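Side-chain contacts in malic enzyme (Entamoeba histolytica, PDB 3NV9), which probably catalyses the oxidative decarboxylation of malate to pyruvate with a nicotinamide dinucleotide as electron acceptor, and works as a deeply entangled dimer: residues E34-E37 and K38-F42; C325-P329 and V330-Y334; G57-W60 and F61-Y64. One frame throughout, in Å; residues are numbered along the deposited sequence.

Interaction 1: E34-E37 and K38-F42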
# COMPACT_ATOMS: atom_id res chain seq x y z
N GLU A 34 26.82 -0.81 4.51
CA GLU A 34 27.01 0.64 4.37
C GLU A 34 26.35 1.20 3.10
O GLU A 34 25.79 2.31 3.12
CB GLU A 34 28.49 0.91 4.39
CG GLU A 34 28.86 2.37 4.31
CD GLU A 34 28.52 3.17 5.57
OE1 GLU A 34 28.13 2.62 6.63
OE2 GLU A 34 28.66 4.40 5.47
N LEU A 35 26.40 0.45 2.00
CA LEU A 35 25.68 0.80 0.77
C LEU A 35 24.19 0.73 1.03
O LEU A 35 23.47 1.59 0.56
CB LEU A 35 25.98 -0.13 -0.39
CG LEU A 35 25.34 0.23 -1.75
CD1 LEU A 35 25.83 1.68 -2.09
CD2 LEU A 35 25.79 -0.74 -2.86
N ALA A 36 23.70 -0.28 1.75
CA ALA A 36 22.27 -0.24 2.09
C ALA A 36 21.86 1.10 2.73
O ALA A 36 20.86 1.74 2.32
CB ALA A 36 21.91 -1.35 2.95
N GLU A 37 22.61 1.52 3.74
CA GLU A 37 22.32 2.80 4.41
C GLU A 37 22.25 4.00 3.45
O GLU A 37 21.32 4.79 3.49
CB GLU A 37 23.39 3.06 5.49
CG GLU A 37 23.21 4.37 6.23
CD GLU A 37 24.06 4.40 7.52
OE1 GLU A 37 23.92 3.48 8.34
OE2 GLU A 37 24.89 5.32 7.71
N LYS A 38 23.29 4.16 2.64
CA LYS A 38 23.42 5.25 1.65
C LYS A 38 22.30 5.19 0.62
O LYS A 38 21.60 6.17 0.42
CB LYS A 38 24.78 5.14 0.91
CG LYS A 38 26.00 5.31 1.78
CD LYS A 38 25.95 6.57 2.69
CE LYS A 38 27.29 6.71 3.45
NZ LYS A 38 27.20 7.74 4.56
N VAL A 39 22.09 4.05 -0.02
CA VAL A 39 21.12 4.00 -1.12
C VAL A 39 19.67 4.13 -0.62
O VAL A 39 18.83 4.64 -1.32
CB VAL A 39 21.31 2.72 -2.01
CG1 VAL A 39 20.86 1.51 -1.29
CG2 VAL A 39 20.46 2.81 -3.31
N HIS A 40 19.35 3.63 0.56
CA HIS A 40 17.96 3.78 1.02
C HIS A 40 17.71 5.25 1.31
O HIS A 40 16.71 5.79 0.96
CB HIS A 40 17.64 2.93 2.26
CG HIS A 40 17.46 1.47 1.99
ND1 HIS A 40 18.52 0.61 1.79
CD2 HIS A 40 16.34 0.71 1.95
CE1 HIS A 40 18.05 -0.62 1.59
NE2 HIS A 40 16.73 -0.58 1.70
N LYS A 41 18.64 5.91 1.96
CA LYS A 41 18.48 7.34 2.21
C LYS A 41 18.48 8.13 0.89
O LYS A 41 17.62 8.99 0.68
CB LYS A 41 19.57 7.84 3.17
CG LYS A 41 19.53 9.33 3.41
CD LYS A 41 20.07 9.71 4.80
CE LYS A 41 19.90 11.26 5.05
NZ LYS A 41 20.15 11.63 6.50
N PHE A 42 19.39 7.83 -0.02
CA PHE A 42 19.38 8.51 -1.33
C PHE A 42 18.00 8.55 -2.05
O PHE A 42 17.61 9.56 -2.55
CB PHE A 42 20.42 7.88 -2.27
CG PHE A 42 20.68 8.69 -3.51
CD1 PHE A 42 21.49 9.86 -3.45
CD2 PHE A 42 20.12 8.31 -4.73
CE1 PHE A 42 21.72 10.65 -4.60
CE2 PHE A 42 20.38 9.07 -5.93
CZ PHE A 42 21.18 10.24 -5.85
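Glu-34 and Lys-38, one turn apart on the helix 21-43, cross their side chains in an i to i+4 pairing of regular alpha-helix. The glutamate chain starts out extended, with CG trans to the backbone nitrogen (chi1 -178°), then bends at chi2 and turns its carboxylate toward Lys-38, one turn on. Lys-38 bends likewise at its second torsion and runs straight beyond it, so its CE lies 3.4 Å from Glu-34 OE2 while NZ remains 3.8 Å from the same oxygen. The salt bridge is therefore long, and the stronger partner of Glu-34 is Arg-71 of the second subunit, whose NH1 pairs with OE1. That arginine also bridges to OE1 of Glu-37, probably screening the two carboxylates from each other. Lys-38 packs on Thr-472 and Cys-476 of the helix 470-485, which places the pair between that helix and the partner subunit.

Val-39 sets CG1 3.2 Å from Leu-35 O, beside the backbone bond that its own nitrogen gives to this carbonyl at 2.9 Å. On a further face of the helix, His-40 folds its ring back over the preceding turn. CG stands beside the backbone nitrogen (chi1 -76°), which aims ND1 at Ala-36 O; NE2 is hydrogen-bonded to Lys-46 NZ. The carbonyl oxygen of Ala-36 is thus gripped twice, by His-40 N at 3.0 Å and by ND1, from opposite faces of its plane. The ND1 bond, 2.7 Å to Ala-36 O, leaves the imidazole edge nearly in the ring plane but meets the carbonyl from above, 36° out of its plane.

Interaction 2: C325-P329 and V330-Y334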
# COMPACT_ATOMS: atom_id res chain seq x y z
N CYS A 325 23.68 -22.99 4.90
CA CYS A 325 23.79 -22.09 6.06
C CYS A 325 23.11 -20.77 5.70
O CYS A 325 23.75 -19.85 5.18
CB CYS A 325 25.26 -21.81 6.32
SG CYS A 325 26.12 -23.18 7.02
N CYS A 326 21.82 -20.65 5.99
CA CYS A 326 21.07 -19.56 5.37
C CYS A 326 20.74 -18.36 6.31
O CYS A 326 20.00 -17.46 5.96
CB CYS A 326 19.84 -20.15 4.62
SG CYS A 326 20.44 -21.23 3.20
N ALA A 327 21.34 -18.33 7.49
CA ALA A 327 21.08 -17.19 8.38
C ALA A 327 21.56 -15.91 7.71
O ALA A 327 22.57 -15.87 7.01
CB ALA A 327 21.74 -17.39 9.82
N ASN A 328 20.80 -14.87 7.93
CA ASN A 328 21.09 -13.55 7.41
C ASN A 328 21.20 -12.59 8.58
O ASN A 328 20.46 -12.76 9.56
CB ASN A 328 19.94 -13.16 6.50
CG ASN A 328 19.92 -13.98 5.17
OD1 ASN A 328 18.92 -14.59 4.82
ND2 ASN A 328 21.02 -13.96 4.44
N PRO A 329 22.06 -11.54 8.48
CA PRO A 329 22.87 -11.16 7.28
C PRO A 329 24.19 -11.92 7.20
O PRO A 329 24.82 -11.93 6.14
CB PRO A 329 23.09 -9.65 7.47
CG PRO A 329 23.14 -9.45 8.96
CD PRO A 329 22.19 -10.55 9.56
N VAL A 330 24.60 -12.57 8.29
CA VAL A 330 25.80 -13.41 8.29
C VAL A 330 25.40 -14.88 8.41
O VAL A 330 24.74 -15.25 9.35
CB VAL A 330 26.73 -13.02 9.46
CG1 VAL A 330 28.02 -13.83 9.40
CG2 VAL A 330 27.02 -11.55 9.44
N PRO A 331 25.79 -15.73 7.44
CA PRO A 331 25.47 -17.16 7.65
C PRO A 331 26.23 -17.83 8.81
O PRO A 331 27.25 -17.35 9.29
CB PRO A 331 25.96 -17.81 6.38
CG PRO A 331 27.13 -16.95 5.99
CD PRO A 331 26.62 -15.55 6.25
N GLU A 332 25.72 -18.97 9.23
CA GLU A 332 26.26 -19.68 10.37
C GLU A 332 27.77 -19.95 10.24
O GLU A 332 28.47 -20.02 11.24
CB GLU A 332 25.48 -20.98 10.55
CG GLU A 332 24.05 -20.73 10.98
CD GLU A 332 23.06 -20.57 9.81
OE1 GLU A 332 23.44 -20.09 8.69
OE2 GLU A 332 21.87 -20.89 10.05
N ILE A 333 28.23 -20.12 9.02
CA ILE A 333 29.62 -20.29 8.74
C ILE A 333 29.78 -19.75 7.32
O ILE A 333 28.87 -19.87 6.52
CB ILE A 333 30.10 -21.80 8.86
CG1 ILE A 333 31.58 -21.84 9.21
CG2 ILE A 333 29.90 -22.57 7.53
CD1 ILE A 333 32.23 -23.26 9.17
N TYR A 334 30.91 -19.14 7.00
CA TYR A 334 31.06 -18.61 5.64
C TYR A 334 31.44 -19.74 4.67
O TYR A 334 32.07 -20.71 5.07
CB TYR A 334 32.11 -17.48 5.55
CG TYR A 334 31.67 -16.11 6.08
CD1 TYR A 334 32.24 -15.59 7.27
CD2 TYR A 334 30.73 -15.32 5.38
CE1 TYR A 334 31.89 -14.34 7.75
CE2 TYR A 334 30.35 -14.03 5.85
CZ TYR A 334 30.95 -13.57 7.04
OH TYR A 334 30.65 -12.33 7.51
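Glu-332 turns its carboxylate toward Ala-327. Its CG stands beside the backbone nitrogen (chi1 -68°) and the chain bends again at chi2, which carries OE1 to within 3.0 Å of Ala-327 N. The bond is fairly straight at 162° and uses the syn side of OE1, though the N-H comes from 32° out of the carboxylate plane. CB of Ala-327 also rests on this group, 3.4 Å from Glu-332 CD, while OE2 is held by Ser-300 OG and Ser-302 N, so both oxygens of the buried acid have partners. This is the loop that leaves strand 322-325 of the Rossmann-type NAD-binding domain and leads to helix 335-340, whose N-cap is Tyr-334. The cis peptide before Pro-329 lies in the bend that brings the chain back. Pro-331, on the returning limb, packs against the end of the strand: its CB approaches Cys-325 O at 3.2 Å, and its CA makes a CH...O contact with Ala-327 O. Farther along, Cys-325 and Ile-333 meet through their side chains, SG to CG2 at 3.9 Å. At the bend, Pro-329 packs on Lys-33 of helix 21-43 and on Ser-70 of the second subunit.

Interaction 3: G57-W60 and F61-Y64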
# COMPACT_ATOMS: atom_id res chain seq x y z
N GLY A 57 -6.85 13.16 -20.33
CA GLY A 57 -7.49 14.50 -20.16
C GLY A 57 -8.23 14.64 -18.85
O GLY A 57 -8.67 13.66 -18.29
N PHE A 58 -8.45 15.87 -18.42
CA PHE A 58 -9.12 16.19 -17.16
C PHE A 58 -10.41 15.37 -16.96
O PHE A 58 -10.61 14.75 -15.90
CB PHE A 58 -9.43 17.72 -17.11
CG PHE A 58 -10.34 18.13 -15.94
CD1 PHE A 58 -9.79 18.49 -14.68
CD2 PHE A 58 -11.74 18.04 -16.07
CE1 PHE A 58 -10.64 18.82 -13.59
CE2 PHE A 58 -12.58 18.37 -15.00
CZ PHE A 58 -12.03 18.76 -13.77
N ASN A 59 -11.28 15.33 -17.98
CA ASN A 59 -12.53 14.63 -17.83
C ASN A 59 -12.46 13.20 -17.48
O ASN A 59 -13.42 12.68 -16.89
CB ASN A 59 -13.49 14.85 -18.98
CG ASN A 59 -13.87 16.29 -19.09
OD1 ASN A 59 -14.43 16.87 -18.15
ND2 ASN A 59 -13.53 16.90 -20.22
N TRP A 60 -11.35 12.55 -17.82
CA TRP A 60 -11.13 11.20 -17.28
C TRP A 60 -11.31 11.13 -15.75
O TRP A 60 -11.60 10.05 -15.26
CB TRP A 60 -9.75 10.62 -17.68
CG TRP A 60 -9.83 10.05 -19.09
CD1 TRP A 60 -9.39 10.65 -20.25
CD2 TRP A 60 -10.45 8.82 -19.46
NE1 TRP A 60 -9.67 9.82 -21.32
CE2 TRP A 60 -10.31 8.69 -20.86
CE3 TRP A 60 -11.08 7.79 -18.74
CZ2 TRP A 60 -10.81 7.59 -21.56
CZ3 TRP A 60 -11.57 6.69 -19.44
CH2 TRP A 60 -11.44 6.60 -20.84
N PHE A 61 -11.13 12.24 -14.99
CA PHE A 61 -11.21 12.10 -13.52
C PHE A 61 -12.64 11.85 -13.13
O PHE A 61 -12.92 11.17 -12.15
CB PHE A 61 -10.72 13.33 -12.76
CG PHE A 61 -9.26 13.58 -12.86
CD1 PHE A 61 -8.33 12.61 -12.46
CD2 PHE A 61 -8.80 14.81 -13.34
CE1 PHE A 61 -6.95 12.87 -12.54
CE2 PHE A 61 -7.42 15.10 -13.41
CZ PHE A 61 -6.49 14.13 -13.01
N ASN A 62 -13.56 12.39 -13.92
CA ASN A 62 -14.98 12.10 -13.80
C ASN A 62 -15.36 10.62 -13.90
O ASN A 62 -16.40 10.22 -13.38
CB ASN A 62 -15.77 12.97 -14.78
CG ASN A 62 -15.47 14.42 -14.57
OD1 ASN A 62 -15.23 14.83 -13.41
ND2 ASN A 62 -15.38 15.20 -15.66
N ALA A 63 -14.50 9.80 -14.50
CA ALA A 63 -14.71 8.36 -14.48
C ALA A 63 -14.03 7.69 -13.30
O ALA A 63 -14.49 6.65 -12.78
CB ALA A 63 -14.22 7.72 -15.81
N TYR A 64 -12.92 8.26 -12.89
CA TYR A 64 -12.10 7.64 -11.85
C TYR A 64 -12.52 8.06 -10.43
O TYR A 64 -12.00 7.57 -9.42
CB TYR A 64 -10.65 8.06 -12.07
CG TYR A 64 -9.99 7.57 -13.35
CD1 TYR A 64 -10.21 6.27 -13.84
CD2 TYR A 64 -9.08 8.38 -14.03
CE1 TYR A 64 -9.58 5.82 -15.01
CE2 TYR A 64 -8.43 7.93 -15.20
CZ TYR A 64 -8.70 6.67 -15.68
OH TYR A 64 -8.06 6.24 -16.80
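Phe-58 and Phe-61 are joined first through the backbone, by an i to i+3 hydrogen bond from Phe-61 N to Phe-58 O of 2.7 Å that spans the passage from the helical but irregular residues 58-60 into the short helix 61-64. Their rings then meet as an offset edge-to-face (T-shaped) pair, with the edge of Phe-61 directed at the face of Phe-58, centroids 6.0 Å apart and planes at 86°. The closest atoms of the two side chains are Phe-58 CD1 and Phe-61 CD2, at 4.0 Å. The first torsions differ: Phe-58 reaches out trans to its backbone nitrogen (chi1 170°), whereas CG of Phe-61 stands beside its own.

Next along the chain, the side chains of Asn-59 and Asn-62 lie side by side, pointing the same way, their amide planes inclined to each other. Asn-59 OD1 and Asn-62 ND2 approach to 3.1 Å, but the angle is too poor for a hydrogen bond.

Trp-60 and Tyr-64 cross obliquely, the indole six-membered ring and the phenol nearly parallel (27°) but slid so far apart that they scarcely overlap. Trp-60 CB touches Tyr-64 CE2 at 3.9 Å, and CE3 lies near the phenol oxygen. Trp-60 O takes two N-H groups, that of Ala-63 from well above its plane and that of Tyr-64 within it at 3.3 Å.

The polar ends of both aromatics are engaged elsewhere: Tyr-64 OH with Thr-54 O, and Trp-60 NE1 with Ala-6 O of the second subunit, whose Phe-468 also meets the indole edge-to-face. The contact is thus mostly apolar within the turn, and the indole N-H is spent on a main-chain oxygen of the partner, consistent with a surface that holds the two subunits of the entangled dimer together.

How the interactions relate
All three contacts are mainly buried and touch the second subunit, but they sit in different places. Interactions 1 and 2 have centres about 22 Å apart; interaction 3 lies far out, its centre about 40 Å from the chain centre, and its burial probably owes much to the partner, which lies within reach of all eight residues. Helix 21-43 carries interaction 1 and also packs against the loop of interaction 2. Interactions 1 and 3 meet across the dimer: Ala-36 and His-40 pack on Ala-63 of the other subunit, and Val-39 on its Tyr-64. The chemistry of the three differs with place: charged pairs and an imidazole bonded to a helix carbonyl in 34-42, a buried carboxylate tying a loop in 325-334, and aromatic packing in 57-64.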